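Local coordinates for protein PHOX (Pseudomonas fluorescens, PDB 4A9V) that hydrolyses phosphate monoesters as an alkaline phosphatase of the PhoX family, using an iron-calcium cofactor bound in a beta-propeller, at residues Thr265-Leu277 / Val287-Phe301. Sequence-based numbering, arbitrary orientation.
Sequences TALGRFKHENAAL and VYMGDDERGEFIYKF. With CA (calcium ion), chain Q; FEO (mu-oxo-diiron), chain S.
Phe270 and Tyr299 form an offset stack, ring centroids 4.1 Å apart and planes 16° from parallel, and His272 CE1 lies over the opposite face of the Phe270 ring near its rim. CG of Phe270 sits between backbone N and carbonyl carbon (chi1 50°), which turns the ring in over strand 296-303, with Gly290 O and Met289 CB at its edge. Cutting Phe270 back to an alanine is likely to open a gap between His272 and Tyr299 and leave Tyr299 without its stacking partner. Beside this tightly packed stack, Leu267 CD1 stands over the centre of the Phe301 ring, 3.6 Å from its centroid, and Met289 SD meets the edge of the His272 ring.

The contact opens toward solvent at partly exposed Glu293, where the extended Lys271 chain places NZ 3.0 Å from Glu293 OE1 in a salt bridge; Arg372 shares that carboxylate, and the Lys271 ammonium has its strongest polar partner in Tyr216. Water also fills in where the backbones part: one molecule bridges His272 ND1, Asn274 O and Gly290 O.

Glu273 N donates to Gly290 O at 3.1 Å, fixing the backbone that carries the metal ligand. Glu273 OE1 and Asp292 OD2 each lie 2.0 Å from the same iron, while Glu273 OE2 binds calcium at 2.3 Å; Asp292 OD1 is salt-bridged to Arg385. Glu194 and Glu387 join that iron, Asp479 the calcium, and the oxo atom and Glu273 carboxylate link both metals in the PhoX beta-propeller site.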
loop_
_atom_site.group_PDB
_atom_site.type_symbol
_atom_site.label_atom_id
_atom_site.label_comp_id
_atom_site.label_asym_id
_atom_site.label_seq_id
_atom_site.Cartn_x
_atom_site.Cartn_y
_atom_site.Cartn_z
ATOM N N THR A 265 -5.248 -7.123 -15.278
ATOM C CA THR A 265 -6.633 -6.687 -15.180
ATOM C C THR A 265 -7.574 -7.712 -14.533
ATOM O O THR A 265 -8.641 -7.333 -14.053
ATOM C CB THR A 265 -7.212 -6.191 -16.522
ATOM O OG1 THR A 265 -7.282 -7.268 -17.467
ATOM C CG2 THR A 265 -6.379 -5.043 -17.083
ATOM N N ALA A 266 -7.189 -8.987 -14.480
ATOM C CA ALA A 266 -8.024 -9.978 -13.807
ATOM C C ALA A 266 -8.197 -9.684 -12.320
ATOM O O ALA A 266 -9.124 -10.194 -11.696
ATOM C CB ALA A 266 -7.477 -11.384 -14.003
ATOM N N LEU A 267 -7.300 -8.890 -11.741
ATOM C CA LEU A 267 -7.359 -8.572 -10.316
ATOM C C LEU A 267 -8.219 -7.336 -10.027
ATOM O O LEU A 267 -8.435 -6.995 -8.866
ATOM C CB LEU A 267 -5.948 -8.401 -9.737
ATOM C CG LEU A 267 -5.217 -9.689 -9.344
ATOM C CD1 LEU A 267 -5.031 -10.646 -10.518
ATOM C CD2 LEU A 267 -3.872 -9.353 -8.714
ATOM N N GLY A 268 -8.807 -6.749 -11.069
ATOM C CA GLY A 268 -9.806 -5.699 -10.891
ATOM C C GLY A 268 -9.219 -4.301 -10.773
ATOM O O GLY A 268 -8.041 -4.138 -10.433
ATOM N N ARG A 269 -10.051 -3.303 -11.060
ATOM C CA ARG A 269 -9.654 -1.900 -11.005
ATOM C C ARG A 269 -10.347 -1.214 -9.835
ATOM O O ARG A 269 -11.576 -1.249 -9.724
ATOM C CB ARG A 269 -10.023 -1.194 -12.316
ATOM C CG ARG A 269 -9.785 0.304 -12.290
ATOM C CD ARG A 269 -9.904 0.881 -13.686
ATOM N NE ARG A 269 -10.019 2.334 -13.683
ATOM C CZ ARG A 269 -11.158 3.002 -13.545
ATOM N NH1 ARG A 269 -12.303 2.364 -13.362
ATOM N NH2 ARG A 269 -11.137 4.324 -13.521
ATOM N N PHE A 270 -9.549 -0.616 -8.957
ATOM C CA PHE A 270 -10.012 0.112 -7.782
ATOM C C PHE A 270 -8.770 0.756 -7.155
ATOM O O PHE A 270 -7.718 0.805 -7.797
ATOM C CB PHE A 270 -10.835 -0.774 -6.799
ATOM C CG PHE A 270 -10.191 -2.093 -6.424
ATOM C CD1 PHE A 270 -9.361 -2.189 -5.317
ATOM C CD2 PHE A 270 -10.609 -3.270 -7.032
ATOM C CE1 PHE A 270 -8.889 -3.415 -4.887
ATOM C CE2 PHE A 270 -10.143 -4.494 -6.607
ATOM C CZ PHE A 270 -9.309 -4.571 -5.517
ATOM N N LYS A 271 -8.917 1.373 -5.988
ATOM C CA LYS A 271 -7.808 2.093 -5.380
ATOM C C LYS A 271 -7.009 1.131 -4.491
ATOM O O LYS A 271 -7.206 1.043 -3.278
ATOM C CB LYS A 271 -8.315 3.340 -4.655
ATOM C CG LYS A 271 -8.997 4.278 -5.626
ATOM C CD LYS A 271 -9.403 5.617 -5.045
ATOM C CE LYS A 271 -10.235 6.375 -6.066
ATOM N NZ LYS A 271 -10.739 7.675 -5.552
ATOM N N HIS A 272 -6.206 0.305 -5.158
ATOM C CA HIS A 272 -5.523 -0.813 -4.514
ATOM C C HIS A 272 -4.526 -0.335 -3.489
ATOM O O HIS A 272 -3.618 0.424 -3.824
ATOM C CB HIS A 272 -4.753 -1.611 -5.559
ATOM C CG HIS A 272 -5.617 -2.388 -6.509
ATOM N ND1 HIS A 272 -6.009 -3.656 -6.249
ATOM C CD2 HIS A 272 -6.100 -2.078 -7.768
ATOM C CE1 HIS A 272 -6.718 -4.123 -7.285
ATOM N NE2 HIS A 272 -6.779 -3.164 -8.211
ATOM N N GLU A 273 -4.582 -0.901 -2.284
ATOM C CA GLU A 273 -3.560 -0.648 -1.270
ATOM C C GLU A 273 -2.411 -1.648 -1.415
ATOM O O GLU A 273 -1.330 -1.290 -1.876
ATOM C CB GLU A 273 -4.144 -0.693 0.132
ATOM C CG GLU A 273 -3.116 -0.328 1.194
ATOM C CD GLU A 273 -3.121 1.139 1.572
ATOM O OE1 GLU A 273 -4.114 1.832 1.232
ATOM O OE2 GLU A 273 -2.148 1.576 2.239
ATOM N N ASN A 274 -2.627 -2.902 -1.016
ATOM C CA ASN A 274 -1.613 -3.944 -1.191
ATOM C C ASN A 274 -2.223 -5.219 -1.761
ATOM O O ASN A 274 -3.392 -5.266 -2.136
ATOM C CB ASN A 274 -0.769 -4.183 0.092
ATOM C CG ASN A 274 -1.337 -5.254 1.010
ATOM O OD1 ASN A 274 -2.552 -5.417 1.136
ATOM N ND2 ASN A 274 -0.455 -5.900 1.767
ATOM N N ALA A 275 -1.379 -6.234 -1.903
ATOM C CA ALA A 275 -1.762 -7.479 -2.547
ATOM C C ALA A 275 -1.113 -8.622 -1.772
ATOM O O ALA A 275 0.096 -8.816 -1.826
ATOM C CB ALA A 275 -1.304 -7.479 -3.998
ATOM N N ALA A 276 -1.905 -9.277 -0.934
ATOM C CA ALA A 276 -1.400 -10.266 0.017
ATOM C C ALA A 276 -1.503 -11.662 -0.575
ATOM O O ALA A 276 -2.601 -12.140 -0.850
ATOM C CB ALA A 276 -2.186 -10.195 1.317
ATOM N N LEU A 277 -0.361 -12.312 -0.774
ATOM C CA LEU A 277 -0.324 -13.630 -1.408
ATOM C C LEU A 277 -0.616 -14.746 -0.414
ATOM O O LEU A 277 -0.059 -14.782 0.680
ATOM C CB LEU A 277 1.042 -13.866 -2.055
ATOM C CG LEU A 277 1.160 -13.499 -3.532
ATOM C CD1 LEU A 277 0.391 -14.463 -4.418
ATOM C CD2 LEU A 277 0.741 -12.065 -3.788
ATOM N N VAL A 287 -4.795 -13.855 -3.919
ATOM C CA VAL A 287 -4.350 -12.487 -3.662
ATOM C C VAL A 287 -5.473 -11.711 -2.978
ATOM O O VAL A 287 -6.515 -11.466 -3.581
ATOM C CB VAL A 287 -3.946 -11.759 -4.960
ATOM C CG1 VAL A 287 -3.317 -10.417 -4.621
ATOM C CG2 VAL A 287 -3.017 -12.616 -5.813
ATOM N N TYR A 288 -5.297 -11.391 -1.698
ATOM C CA TYR A 288 -6.264 -10.557 -0.970
ATOM C C TYR A 288 -5.920 -9.079 -1.163
ATOM O O TYR A 288 -4.746 -8.703 -1.126
ATOM C CB TYR A 288 -6.252 -10.890 0.530
ATOM C CG TYR A 288 -6.698 -12.292 0.869
ATOM C CD1 TYR A 288 -8.041 -12.617 0.908
ATOM C CD2 TYR A 288 -5.781 -13.260 1.248
ATOM C CE1 TYR A 288 -8.459 -13.885 1.275
ATOM C CE2 TYR A 288 -6.184 -14.533 1.614
ATOM C CZ TYR A 288 -7.532 -14.835 1.649
ATOM O OH TYR A 288 -7.964 -16.092 2.017
ATOM N N MET A 289 -6.936 -8.244 -1.371
ATOM C CA MET A 289 -6.736 -6.861 -1.793
ATOM C C MET A 289 -7.761 -5.932 -1.151
ATOM O O MET A 289 -8.963 -6.130 -1.314
ATOM C CB MET A 289 -6.883 -6.756 -3.311
ATOM C CG MET A 289 -5.800 -7.482 -4.082
ATOM S SD MET A 289 -6.080 -7.468 -5.863
ATOM C CE MET A 289 -7.454 -8.616 -5.987
ATOM N N GLY A 290 -7.289 -4.816 -0.608
ATOM C CA GLY A 290 -8.166 -3.768 -0.103
ATOM C C GLY A 290 -8.288 -2.613 -1.083
ATOM O O GLY A 290 -7.353 -2.314 -1.828
ATOM N N ASP A 291 -9.450 -1.958 -1.062
ATOM C CA ASP A 291 -9.734 -0.725 -1.803
ATOM C C ASP A 291 -9.843 0.420 -0.800
ATOM O O ASP A 291 -10.810 0.481 -0.041
ATOM C CB ASP A 291 -11.067 -0.904 -2.550
ATOM C CG ASP A 291 -11.420 0.251 -3.446
ATOM O OD1 ASP A 291 -10.595 1.173 -3.631
ATOM O OD2 ASP A 291 -12.527 0.204 -4.035
ATOM N N ASP A 292 -8.815 1.266 -0.718
ATOM C CA ASP A 292 -8.764 2.261 0.350
ATOM C C ASP A 292 -9.575 3.499 -0.000
ATOM O O ASP A 292 -9.068 4.489 -0.524
ATOM C CB ASP A 292 -7.332 2.637 0.713
ATOM C CG ASP A 292 -7.277 3.690 1.794
ATOM O OD1 ASP A 292 -8.339 3.998 2.376
ATOM O OD2 ASP A 292 -6.173 4.203 2.073
ATOM N N GLU A 293 -10.852 3.449 0.358
ATOM C CA GLU A 293 -11.705 4.619 0.358
ATOM C C GLU A 293 -12.820 4.346 1.357
ATOM O O GLU A 293 -13.162 3.188 1.608
ATOM C CB GLU A 293 -12.249 4.871 -1.050
ATOM C CG GLU A 293 -13.029 6.164 -1.183
ATOM C CD GLU A 293 -13.310 6.564 -2.621
ATOM O OE1 GLU A 293 -12.506 6.264 -3.529
ATOM O OE2 GLU A 293 -14.341 7.237 -2.832
ATOM N N ARG A 294 -13.334 5.398 1.985
ATOM C CA ARG A 294 -14.397 5.236 2.969
ATOM C C ARG A 294 -15.570 4.520 2.311
ATOM O O ARG A 294 -16.082 4.973 1.295
ATOM C CB ARG A 294 -14.861 6.587 3.508
ATOM C CG ARG A 294 -13.837 7.292 4.374
ATOM C CD ARG A 294 -14.379 8.621 4.873
ATOM N NE ARG A 294 -14.034 9.717 3.982
ATOM C CZ ARG A 294 -12.913 10.421 4.076
ATOM N NH1 ARG A 294 -12.054 10.167 5.057
ATOM N NH2 ARG A 294 -12.565 11.229 3.087
ATOM N N GLY A 295 -16.016 3.425 2.913
ATOM C CA GLY A 295 -17.182 2.714 2.429
ATOM C C GLY A 295 -16.959 1.800 1.235
ATOM O O GLY A 295 -17.933 1.315 0.659
ATOM N N GLU A 296 -15.700 1.512 0.898
ATOM C CA GLU A 296 -15.401 0.569 -0.186
ATOM C C GLU A 296 -15.006 -0.805 0.385
ATOM O O GLU A 296 -15.258 -1.093 1.563
ATOM C CB GLU A 296 -14.348 1.146 -1.137
ATOM C CG GLU A 296 -14.843 2.346 -1.936
ATOM C CD GLU A 296 -15.897 2.046 -2.998
ATOM O OE1 GLU A 296 -16.218 0.874 -3.292
ATOM O OE2 GLU A 296 -16.363 3.024 -3.616
ATOM N N PHE A 297 -14.560 -1.712 -0.483
ATOM C CA PHE A 297 -14.642 -3.138 -0.208
ATOM C C PHE A 297 -13.281 -3.836 -0.091
ATOM O O PHE A 297 -12.221 -3.278 -0.414
ATOM C CB PHE A 297 -15.471 -3.831 -1.287
ATOM C CG PHE A 297 -16.797 -3.166 -1.559
ATOM C CD1 PHE A 297 -17.661 -2.868 -0.518
ATOM C CD2 PHE A 297 -17.203 -2.885 -2.859
ATOM C CE1 PHE A 297 -18.911 -2.334 -0.769
ATOM C CE2 PHE A 297 -18.438 -2.305 -3.109
ATOM C CZ PHE A 297 -19.285 -2.016 -2.058
ATOM N N ILE A 298 -13.343 -5.089 0.359
ATOM C CA ILE A 298 -12.212 -6.016 0.383
ATOM C C ILE A 298 -12.454 -7.120 -0.646
ATOM O O ILE A 298 -13.547 -7.681 -0.726
ATOM C CB ILE A 298 -12.048 -6.627 1.790
ATOM C CG1 ILE A 298 -11.694 -5.530 2.800
ATOM C CG2 ILE A 298 -10.988 -7.723 1.783
ATOM C CD1 ILE A 298 -11.829 -5.952 4.247
ATOM N N TYR A 299 -11.412 -7.421 -1.416
ATOM C CA TYR A 299 -11.475 -8.327 -2.562
ATOM C C TYR A 299 -10.498 -9.500 -2.401
ATOM O O TYR A 299 -9.566 -9.461 -1.594
ATOM C CB TYR A 299 -11.153 -7.579 -3.864
ATOM C CG TYR A 299 -12.112 -6.463 -4.205
ATOM C CD1 TYR A 299 -12.006 -5.214 -3.597
ATOM C CD2 TYR A 299 -13.064 -6.620 -5.204
ATOM C CE1 TYR A 299 -12.861 -4.178 -3.936
ATOM C CE2 TYR A 299 -13.900 -5.579 -5.569
ATOM C CZ TYR A 299 -13.803 -4.369 -4.930
ATOM O OH TYR A 299 -14.651 -3.358 -5.320
ATOM N N LYS A 300 -10.688 -10.525 -3.225
ATOM C CA LYS A 300 -9.862 -11.732 -3.211
ATOM C C LYS A 300 -9.833 -12.299 -4.626
ATOM O O LYS A 300 -10.877 -12.594 -5.197
ATOM C CB LYS A 300 -10.466 -12.755 -2.250
ATOM C CG LYS A 300 -9.794 -14.112 -2.216
ATOM C CD LYS A 300 -10.709 -15.090 -1.488
ATOM C CE LYS A 300 -10.101 -16.469 -1.305
ATOM N NZ LYS A 300 -11.093 -17.392 -0.688
ATOM N N PHE A 301 -8.638 -12.492 -5.165
ATOM C CA PHE A 301 -8.474 -13.147 -6.454
ATOM C C PHE A 301 -7.920 -14.545 -6.229
ATOM O O PHE A 301 -7.007 -14.736 -5.427
ATOM C CB PHE A 301 -7.505 -12.351 -7.329
ATOM C CG PHE A 301 -7.202 -13.011 -8.648
ATOM C CD1 PHE A 301 -8.086 -12.917 -9.711
ATOM C CD2 PHE A 301 -6.042 -13.748 -8.813
ATOM C CE1 PHE A 301 -7.823 -13.564 -10.905
ATOM C CE2 PHE A 301 -5.754 -14.351 -10.022
ATOM C CZ PHE A 301 -6.646 -14.258 -11.072
HETATM CA CA CA Q . -1.162 3.421 3.223
HETATM FE FE1 FEO S . -1.437 4.889 -0.119
HETATM FE FE2 FEO S . -4.284 3.810 1.553
HETATM O O FEO S . -2.492 4.523 1.483
HETATM O O HOH W 1 -5.463 -3.899 -3.454
HETATM O O HOH W 2 -4.848 -4.151 0.512
HETATM O O HOH W 3 0.191 4.997 1.296
HETATM O O HOH W 4 0.648 2.168 2.010
HETATM O O HOH W 5 0.975 3.848 4.427
HETATM O O HOH W 6 -1.395 6.003 3.652
HETATM O O HOH W 7 -2.009 6.994 0.508
#